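Local coordinates for nitroreductase-like family protein (PDB 2I7H) that binds flavin mononucleotide, belongs to the nitroreductase-like flavoproteins and is found here in an assembly of two chains, at residues A[49-54]-A[113-118]; A[90-95]-A[162-167]; A[99-104]-A[155-160]. All coordinates share one frame; numbering follows the deposited sequence. Where two conformers were deposited one is given.

Contact 1: A[49-54]-A[113-118]; sequences REPWNC and YAATCA
The ring of P51 overlaps the side chains of A115 and T116 on helix 106-129. Its CG is the leading atom. It lies 3.8 Å from A115 CB and 3.4 Å from T116 OG1. P51 and T116 run past one another in opposite senses, and the proline CB also lies near the hydroxyl oxygen. That oxygen has its own polar partner. T116 OG1 is hydrogen-bonded to the D112 carbonyl, one turn back in the same helix. With chi1 at -61° it sits beside the backbone N, while CG2 is anti to that nitrogen. The bond to D112 satisfies the hydroxyl, and P51 packs against it by van der Waals contact.

In this nitroreductase-like fold the contact joins helix 106-129 to the segment that leads into strand 53-58, an outer strand of the chain's antiparallel sheet. All four touching residues are buried.

W52 reaches the same helix with the six-membered part of its indole. CZ3 is 3.6 Å from A115 O, which approaches the ring obliquely, and 4.0 Å from A115 CB. T116 CA lies at the ring edge, near its plane. The chi1 of 43° places CG between the backbone N and the carbonyl carbon, and this swings the indole back over its own chain. P51 CD then rests 3.8 Å above one face of the ring. F119 of the same helix stacks on the W52 ring.

The second subunit is close by: its T178 hydrogen-bonds E50 OE1, and one of its strands pairs in parallel with C54. A114, next to A115, belongs to the flavin mononucleotide pocket, and A115 itself packs on N45 of that pocket.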
loop_
_atom_site.group_PDB
_atom_site.type_symbol
_atom_site.label_atom_id
_atom_site.label_comp_id
_atom_site.label_asym_id
_atom_site.label_seq_id
_atom_site.Cartn_x
_atom_site.Cartn_y
_atom_site.Cartn_z
ATOM N N ARG A 49 9.899 11.123 -3.626
ATOM C CA ARG A 49 11.163 10.401 -3.391
ATOM C C ARG A 49 11.232 9.112 -4.197
ATOM O O ARG A 49 12.321 8.559 -4.362
ATOM C CB ARG A 49 11.403 10.101 -1.907
ATOM C CG ARG A 49 11.733 11.309 -1.080
ATOM C CD ARG A 49 12.290 10.916 0.284
ATOM N NE ARG A 49 11.271 10.326 1.149
ATOM C CZ ARG A 49 10.496 11.006 1.996
ATOM N NH1 ARG A 49 9.608 10.355 2.759
ATOM N NH2 ARG A 49 10.623 12.323 2.087
ATOM N N GLU A 50 10.074 8.654 -4.685
ATOM C CA GLU A 50 9.960 7.428 -5.487
ATOM C C GLU A 50 10.864 6.300 -4.937
ATOM O O GLU A 50 11.771 5.849 -5.626
ATOM C CB GLU A 50 10.270 7.712 -6.976
ATOM C CG GLU A 50 9.270 8.623 -7.662
ATOM C CD GLU A 50 9.622 8.872 -9.134
ATOM O OE1 GLU A 50 10.600 9.603 -9.432
ATOM O OE2 GLU A 50 8.925 8.308 -9.997
ATOM N N PRO A 51 10.614 5.856 -3.695
ATOM C CA PRO A 51 11.588 5.024 -2.989
ATOM C C PRO A 51 11.796 3.618 -3.568
ATOM O O PRO A 51 12.743 2.921 -3.182
ATOM C CB PRO A 51 10.973 4.926 -1.580
ATOM C CG PRO A 51 9.510 5.048 -1.811
ATOM C CD PRO A 51 9.418 6.103 -2.854
ATOM N N TRP A 52 10.919 3.200 -4.462
ATOM C CA TRP A 52 10.880 1.793 -4.881
ATOM C C TRP A 52 12.008 1.466 -5.879
ATOM O O TRP A 52 12.380 2.304 -6.701
ATOM C CB TRP A 52 9.504 1.466 -5.479
ATOM C CG TRP A 52 9.018 2.546 -6.397
ATOM C CD1 TRP A 52 9.486 2.827 -7.683
ATOM C CD2 TRP A 52 8.009 3.540 -6.119
ATOM N NE1 TRP A 52 8.817 3.894 -8.201
ATOM C CE2 TRP A 52 7.915 4.370 -7.274
ATOM C CE3 TRP A 52 7.188 3.811 -5.022
ATOM C CZ2 TRP A 52 7.027 5.449 -7.358
ATOM C CZ3 TRP A 52 6.286 4.901 -5.099
ATOM C CH2 TRP A 52 6.226 5.703 -6.271
ATOM N N ASN A 53 12.531 0.244 -5.790
ATOM C CA ASN A 53 13.519 -0.293 -6.734
ATOM C C ASN A 53 13.184 -1.752 -6.893
ATOM O O ASN A 53 12.530 -2.312 -6.037
ATOM C CB ASN A 53 14.939 -0.232 -6.159
ATOM C CG ASN A 53 15.412 1.162 -5.904
ATOM O OD1 ASN A 53 16.138 1.721 -6.707
ATOM N ND2 ASN A 53 15.026 1.730 -4.778
ATOM N N CYS A 54 13.648 -2.368 -7.983
ATOM C CA CYS A 54 13.287 -3.755 -8.304
ATOM C C CYS A 54 14.437 -4.585 -8.841
ATOM O O CYS A 54 15.339 -4.052 -9.500
ATOM C CB CYS A 54 12.150 -3.780 -9.329
ATOM S SG CYS A 54 10.632 -2.959 -8.757
ATOM N N TYR A 113 8.282 3.375 2.946
ATOM C CA TYR A 113 7.720 2.045 3.034
ATOM C C TYR A 113 6.227 2.027 2.637
ATOM O O TYR A 113 5.788 1.175 1.847
ATOM C CB TYR A 113 7.947 1.525 4.459
ATOM C CG TYR A 113 7.568 0.110 4.684
ATOM C CD1 TYR A 113 8.387 -0.930 4.265
ATOM C CD2 TYR A 113 6.375 -0.208 5.312
ATOM C CE1 TYR A 113 8.025 -2.264 4.474
ATOM C CE2 TYR A 113 6.009 -1.536 5.519
ATOM C CZ TYR A 113 6.814 -2.529 5.102
ATOM O OH TYR A 113 6.433 -3.807 5.362
ATOM N N ALA A 114 5.463 2.985 3.157
ATOM C CA ALA A 114 4.077 3.199 2.733
ATOM C C ALA A 114 3.943 3.300 1.198
ATOM O O ALA A 114 3.131 2.580 0.578
ATOM C CB ALA A 114 3.501 4.456 3.418
ATOM N N ALA A 115 4.747 4.183 0.607
ATOM C CA ALA A 115 4.794 4.391 -0.833
ATOM C C ALA A 115 5.187 3.122 -1.561
ATOM O O ALA A 115 4.634 2.802 -2.618
ATOM C CB ALA A 115 5.776 5.554 -1.182
ATOM N N THR A 116 6.158 2.392 -1.009
ATOM C CA THR A 116 6.600 1.177 -1.668
ATOM C C THR A 116 5.501 0.085 -1.613
ATOM O O THR A 116 5.296 -0.599 -2.589
ATOM C CB THR A 116 7.932 0.712 -1.131
ATOM O OG1 THR A 116 8.895 1.731 -1.384
ATOM C CG2 THR A 116 8.353 -0.545 -1.812
ATOM N N CYS A 117 4.752 0.012 -0.512
ATOM C CA CYS A 117 3.578 -0.851 -0.434
ATOM C C CYS A 117 2.424 -0.458 -1.361
ATOM O O CYS A 117 1.765 -1.342 -1.902
ATOM C CB CYS A 117 3.081 -0.950 0.996
ATOM S SG CYS A 117 4.301 -1.663 2.082
ATOM N N ALA A 118 2.200 0.851 -1.540
ATOM C CA ALA A 118 1.200 1.374 -2.456
ATOM C C ALA A 118 1.548 0.994 -3.919
ATOM O O ALA A 118 0.668 0.601 -4.674
ATOM C CB ALA A 118 1.010 2.979 -2.287
#

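Contact 2: A[90-95]-A[162-167]; sequences LSTPAQ and ILHIGY
A94 and I165 form an antiparallel hydrogen-bonded pair. The firmer bond runs from I165 N to A94 O at 3.0 Å. The return bond, A94 N to I165 O, is weak at 3.3 Å. This pair stands at the end of the pairing, which runs on through the backbone bonding of L163 with I96. One residue on from A94, Q95 faces H164 as a non-hydrogen-bonded pair, and there Q95 CA makes a C-H...O contact of 3.2 Å with L163 O.

On the face carrying Q95 and H164, the glutamine lies across the imidazole. Its CG stands over one ring face, 3.7 Å from the centroid of the H164 ring and 21° off the normal, a CH-pi contact. The bend at chi2 (92°) turns the amide plane 66° from the ring, which leaves CG rather than the flat amide lying on it. F89 meets the H164 ring edge-to-face.

T92 CG2 comes in at the edge of the same imidazole, 3.8 Å from H164 CB. Its hydroxyl is bonded to the R88 carbonyl instead. P93 packs beyond the A94-I165 pair, its CG 3.8 Å from G166 CA. A94 and I165 share the other face, where I165 packs on F123 of helix 106-129.

Q95 NE2 is tied to the F89 carbonyl while its CG lies on the H164 ring. The bond and the CH-pi contact together fix the glutamine over the imidazole.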
loop_
_atom_site.group_PDB
_atom_site.type_symbol
_atom_site.label_atom_id
_atom_site.label_comp_id
_atom_site.label_asym_id
_atom_site.label_seq_id
_atom_site.Cartn_x
_atom_site.Cartn_y
_atom_site.Cartn_z
ATOM N N LEU A 90 11.148 -22.267 -9.753
ATOM C CA LEU A 90 11.515 -22.589 -11.114
ATOM C C LEU A 90 10.297 -22.947 -11.975
ATOM O O LEU A 90 10.411 -23.076 -13.206
ATOM C CB LEU A 90 12.576 -23.691 -11.103
ATOM C CG LEU A 90 14.036 -23.210 -11.200
ATOM C CD1 LEU A 90 14.305 -21.854 -10.641
ATOM C CD2 LEU A 90 15.005 -24.195 -10.599
ATOM N N SER A 91 9.139 -23.102 -11.323
ATOM C CA SER A 91 7.851 -23.228 -12.024
ATOM C C SER A 91 6.992 -21.999 -11.774
ATOM O O SER A 91 5.756 -22.052 -11.834
ATOM C CB SER A 91 7.111 -24.523 -11.642
ATOM O OG SER A 91 7.165 -24.739 -10.248
ATOM N N THR A 92 7.673 -20.895 -11.468
ATOM C CA THR A 92 7.069 -19.580 -11.327
ATOM C C THR A 92 7.754 -18.715 -12.367
ATOM O O THR A 92 8.973 -18.561 -12.319
ATOM C CB THR A 92 7.296 -19.013 -9.915
ATOM O OG1 THR A 92 6.688 -19.887 -8.960
ATOM C CG2 THR A 92 6.707 -17.604 -9.760
ATOM N N PRO A 93 6.992 -18.215 -13.354
ATOM C CA PRO A 93 7.583 -17.449 -14.468
ATOM C C PRO A 93 8.496 -16.257 -14.110
ATOM O O PRO A 93 9.471 -16.008 -14.816
ATOM C CB PRO A 93 6.345 -16.973 -15.270
ATOM C CG PRO A 93 5.335 -17.976 -15.004
ATOM C CD PRO A 93 5.546 -18.409 -13.552
ATOM N N ALA A 94 8.168 -15.510 -13.066
ATOM C CA ALA A 94 8.946 -14.330 -12.714
ATOM C C ALA A 94 8.889 -14.140 -11.220
ATOM O O ALA A 94 7.887 -14.483 -10.579
ATOM C CB ALA A 94 8.415 -13.071 -13.457
ATOM N N GLN A 95 9.996 -13.653 -10.667
ATOM C CA GLN A 95 10.043 -13.077 -9.318
ATOM C C GLN A 95 10.494 -11.633 -9.425
ATOM O O GLN A 95 11.401 -11.314 -10.204
ATOM C CB GLN A 95 11.016 -13.822 -8.405
ATOM C CG GLN A 95 10.504 -15.136 -7.873
ATOM C CD GLN A 95 10.878 -16.316 -8.748
ATOM O OE1 GLN A 95 11.899 -16.298 -9.456
ATOM N NE2 GLN A 95 10.057 -17.377 -8.684
ATOM N N ILE A 162 8.824 -9.959 -2.118
ATOM C CA ILE A 162 9.153 -10.659 -3.348
ATOM C C ILE A 162 7.839 -11.039 -3.977
ATOM O O ILE A 162 7.056 -11.764 -3.392
ATOM C CB ILE A 162 10.070 -11.889 -3.142
ATOM C CG1 ILE A 162 11.328 -11.466 -2.370
ATOM C CG2 ILE A 162 10.386 -12.568 -4.533
ATOM C CD1 ILE A 162 12.436 -12.512 -2.268
ATOM N N LEU A 163 7.581 -10.510 -5.163
ATOM C CA LEU A 163 6.361 -10.840 -5.875
ATOM C C LEU A 163 6.616 -12.015 -6.808
ATOM O O LEU A 163 7.539 -11.975 -7.605
ATOM C CB LEU A 163 5.855 -9.641 -6.676
ATOM C CG LEU A 163 5.381 -8.389 -5.963
ATOM C CD1 LEU A 163 5.642 -7.257 -6.916
ATOM C CD2 LEU A 163 3.884 -8.509 -5.621
ATOM N N HIS A 164 5.800 -13.057 -6.675
ATOM C CA HIS A 164 5.857 -14.249 -7.530
ATOM C C HIS A 164 4.691 -14.167 -8.499
ATOM O O HIS A 164 3.567 -13.952 -8.091
ATOM C CB HIS A 164 5.806 -15.521 -6.696
ATOM C CG HIS A 164 7.043 -15.734 -5.874
ATOM N ND1 HIS A 164 7.907 -16.783 -6.088
ATOM C CD2 HIS A 164 7.565 -15.024 -4.841
ATOM C CE1 HIS A 164 8.896 -16.727 -5.212
ATOM N NE2 HIS A 164 8.716 -15.664 -4.451
ATOM N N ILE A 165 4.975 -14.300 -9.781
ATOM C CA ILE A 165 4.056 -13.834 -10.812
ATOM C C ILE A 165 3.940 -14.842 -11.943
ATOM O O ILE A 165 4.929 -15.425 -12.360
ATOM C CB ILE A 165 4.551 -12.500 -11.433
ATOM C CG1 ILE A 165 4.854 -11.474 -10.347
ATOM C CG2 ILE A 165 3.546 -11.951 -12.459
ATOM C CD1 ILE A 165 5.937 -10.461 -10.731
ATOM N N GLY A 166 2.726 -15.018 -12.450
ATOM C CA GLY A 166 2.515 -15.752 -13.695
ATOM C C GLY A 166 1.044 -15.942 -13.976
ATOM O O GLY A 166 0.190 -15.591 -13.150
ATOM N N TYR A 167 0.744 -16.476 -15.153
ATOM C CA TYR A 167 -0.630 -16.809 -15.523
ATOM C C TYR A 167 -1.072 -18.020 -14.721
ATOM O O TYR A 167 -0.250 -18.804 -14.258
ATOM C CB TYR A 167 -0.751 -17.048 -17.046
ATOM C CG TYR A 167 -0.460 -15.806 -17.837
ATOM C CD1 TYR A 167 0.769 -15.636 -18.488
ATOM C CD2 TYR A 167 -1.394 -14.769 -17.898
ATOM C CE1 TYR A 167 1.047 -14.456 -19.199
ATOM C CE2 TYR A 167 -1.134 -13.596 -18.596
ATOM C CZ TYR A 167 0.085 -13.441 -19.234
ATOM O OH TYR A 167 0.326 -12.280 -19.923
#

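Contact 3: A[99-104]-A[155-160]; sequences YMNEDP and RGQRIV
M100 and R158 are the hydrogen-bonded pair at one end of the antiparallel strands 94-101 and 157-167, the central two of the nitroreductase-like sheet. R158 N donates to M100 O at 2.7 Å, and M100 N to R158 O at 2.9 Å. The tight part lies on the face these two residues share. M100, a selenomethionine, runs beside R158, with CE 3.9 Å from R158 CD. Its CG also meets V160 CG2, which faces helix 106-129.

The other face is looser. N101 and Q157 lie side by side at the exposed end, their amide planes only 10° apart. Q157 NE2 gives a hydrogen bond of 3.3 Å to N101 OD1, and Q157 OE1 takes one from T154 N. The Y99 ring stands alongside Q157, turned 73° from its amide.

Past the strand end, E102 N bonds to G156 O at 2.8 Å. D110 of the second subunit holds R158 NH1 in a salt bridge. In one of its two conformers, E102 folds at chi2 (92°) to bring its carboxylate to the edge formed by NE and NH2: R158 NH2 meets the syn lone pair of E102 OE1 at 2.7 Å, and R158 NE reaches E102 OE2 at 2.9 Å.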
loop_
_atom_site.group_PDB
_atom_site.type_symbol
_atom_site.label_atom_id
_atom_site.label_comp_id
_atom_site.label_asym_id
_atom_site.label_seq_id
_atom_site.Cartn_x
_atom_site.Cartn_y
_atom_site.Cartn_z
ATOM N N TYR A 99 12.585 -3.451 -3.322
ATOM C CA TYR A 99 13.381 -2.973 -2.228
ATOM C C TYR A 99 13.489 -1.447 -2.234
ATOM O O TYR A 99 13.104 -0.779 -3.205
ATOM C CB TYR A 99 14.768 -3.673 -2.192
ATOM C CG TYR A 99 15.656 -3.290 -3.308
ATOM C CD1 TYR A 99 15.586 -3.953 -4.547
ATOM C CD2 TYR A 99 16.558 -2.244 -3.162
ATOM C CE1 TYR A 99 16.399 -3.585 -5.590
ATOM C CE2 TYR A 99 17.386 -1.864 -4.205
ATOM C CZ TYR A 99 17.291 -2.536 -5.421
ATOM O OH TYR A 99 18.110 -2.155 -6.452
HETATM N N MSE A 100 13.991 -0.910 -1.121
HETATM C CA MSE A 100 14.189 0.530 -0.948
HETATM C C MSE A 100 15.417 0.796 -0.077
HETATM O O MSE A 100 15.825 -0.060 0.716
HETATM C CB MSE A 100 12.953 1.193 -0.300
HETATM C CG MSE A 100 12.642 0.642 1.096
HETATM SE SE MSE A 100 11.118 1.529 1.880
HETATM C CE MSE A 100 11.777 1.767 3.622
ATOM N N ASN A 101 15.986 1.990 -0.222
ATOM C CA ASN A 101 17.015 2.430 0.714
ATOM C C ASN A 101 16.338 2.763 2.019
ATOM O O ASN A 101 15.328 3.462 2.021
ATOM C CB ASN A 101 17.792 3.617 0.157
ATOM C CG ASN A 101 18.587 3.246 -1.061
ATOM O OD1 ASN A 101 19.413 2.345 -1.018
ATOM N ND2 ASN A 101 18.321 3.923 -2.177
ATOM N N GLU A 102 16.900 2.282 3.116
ATOM C CA GLU A 102 16.289 2.513 4.401
ATOM C C GLU A 102 16.748 3.843 4.959
ATOM O O GLU A 102 17.924 4.015 5.281
ATOM C CB GLU A 102 16.652 1.390 5.362
ATOM C CG GLU A 102 15.959 1.531 6.658
ATOM C CD GLU A 102 14.690 0.807 6.670
ATOM O OE1 GLU A 102 14.466 0.075 7.626
ATOM O OE2 GLU A 102 13.906 0.957 5.711
ATOM N N ASP A 103 15.821 4.779 5.077
ATOM C CA ASP A 103 16.128 6.087 5.653
ATOM C C ASP A 103 16.358 5.852 7.147
ATOM O O ASP A 103 15.612 5.123 7.759
ATOM C CB ASP A 103 15.003 7.116 5.371
ATOM C CG ASP A 103 15.433 8.564 5.637
ATOM O OD1 ASP A 103 15.709 8.922 6.807
ATOM O OD2 ASP A 103 15.500 9.371 4.656
ATOM N N PRO A 104 17.424 6.435 7.714
ATOM C CA PRO A 104 17.670 6.276 9.152
ATOM C C PRO A 104 16.602 6.904 10.068
ATOM O O PRO A 104 16.509 6.553 11.237
ATOM C CB PRO A 104 19.064 6.914 9.365
ATOM C CG PRO A 104 19.308 7.757 8.141
ATOM C CD PRO A 104 18.436 7.258 7.026
ATOM N N ARG A 155 23.753 -3.279 3.042
ATOM C CA ARG A 155 23.052 -3.126 4.323
ATOM C C ARG A 155 22.283 -1.824 4.263
ATOM O O ARG A 155 22.673 -0.890 3.545
ATOM C CB ARG A 155 24.034 -3.051 5.494
ATOM C CG ARG A 155 23.403 -3.388 6.855
ATOM C CD ARG A 155 24.418 -3.470 8.003
ATOM N NE ARG A 155 25.629 -4.223 7.653
ATOM C CZ ARG A 155 26.724 -3.660 7.149
ATOM N NH1 ARG A 155 26.745 -2.341 6.947
ATOM N NH2 ARG A 155 27.787 -4.404 6.852
ATOM N N GLY A 156 21.189 -1.738 4.996
ATOM C CA GLY A 156 20.405 -0.518 4.862
ATOM C C GLY A 156 19.648 -0.385 3.537
ATOM O O GLY A 156 19.236 0.712 3.158
ATOM N N GLN A 157 19.478 -1.503 2.838
ATOM C CA GLN A 157 18.458 -1.612 1.806
ATOM C C GLN A 157 17.454 -2.646 2.276
ATOM O O GLN A 157 17.829 -3.765 2.619
ATOM C CB GLN A 157 19.050 -1.995 0.457
ATOM C CG GLN A 157 19.910 -0.896 -0.121
ATOM C CD GLN A 157 20.531 -1.289 -1.432
ATOM O OE1 GLN A 157 21.220 -2.299 -1.527
ATOM N NE2 GLN A 157 20.289 -0.493 -2.455
ATOM N N ARG A 158 16.196 -2.247 2.324
ATOM C CA ARG A 158 15.140 -3.055 2.875
ATOM C C ARG A 158 14.342 -3.718 1.765
ATOM O O ARG A 158 14.026 -3.092 0.751
ATOM C CB ARG A 158 14.211 -2.193 3.739
ATOM C CG ARG A 158 12.964 -2.914 4.188
ATOM C CD ARG A 158 11.960 -1.953 4.786
ATOM N NE ARG A 158 12.363 -1.445 6.107
ATOM C CZ ARG A 158 11.946 -1.947 7.274
ATOM N NH1 ARG A 158 11.123 -2.987 7.272
ATOM N NH2 ARG A 158 12.374 -1.422 8.435
ATOM N N ILE A 159 14.027 -4.991 1.970
ATOM C CA ILE A 159 13.232 -5.749 1.027
ATOM C C ILE A 159 11.808 -5.699 1.519
ATOM O O ILE A 159 11.476 -6.227 2.576
ATOM C CB ILE A 159 13.733 -7.212 0.869
ATOM C CG1 ILE A 159 15.179 -7.224 0.360
ATOM C CG2 ILE A 159 12.777 -8.044 -0.010
ATOM C CD1 ILE A 159 15.782 -8.632 0.222
ATOM N N VAL A 160 10.975 -5.022 0.750
ATOM C CA VAL A 160 9.560 -4.889 1.076
ATOM C C VAL A 160 8.747 -6.131 0.700
ATOM O O VAL A 160 7.814 -6.491 1.410
ATOM C CB VAL A 160 8.970 -3.617 0.455
ATOM C CG1 VAL A 160 7.571 -3.417 0.927
ATOM C CG2 VAL A 160 9.866 -2.424 0.856
#

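Contacts 2 and 3 join the same two strands, 94-101 and 157-167, near their opposite ends, with centres about 23 Å apart. Contact 3 is nested along the chain inside the loop that contact 2 closes. Contact 1 alternates with both in sequence. Its centre is about 10 Å from that of contact 3 and about 20 Å from that of contact 2. It touches contact 3 directly: N53 N is 2.8 Å from Y99 O, a probable hydrogen bond, and T116 CG2 packs on V160. Helix 106-129, which follows strand 94-101, thus lies against the sheet. Contacts 1 and 3 both border the second subunit, whereas no other chain of the assembly touches contact 2.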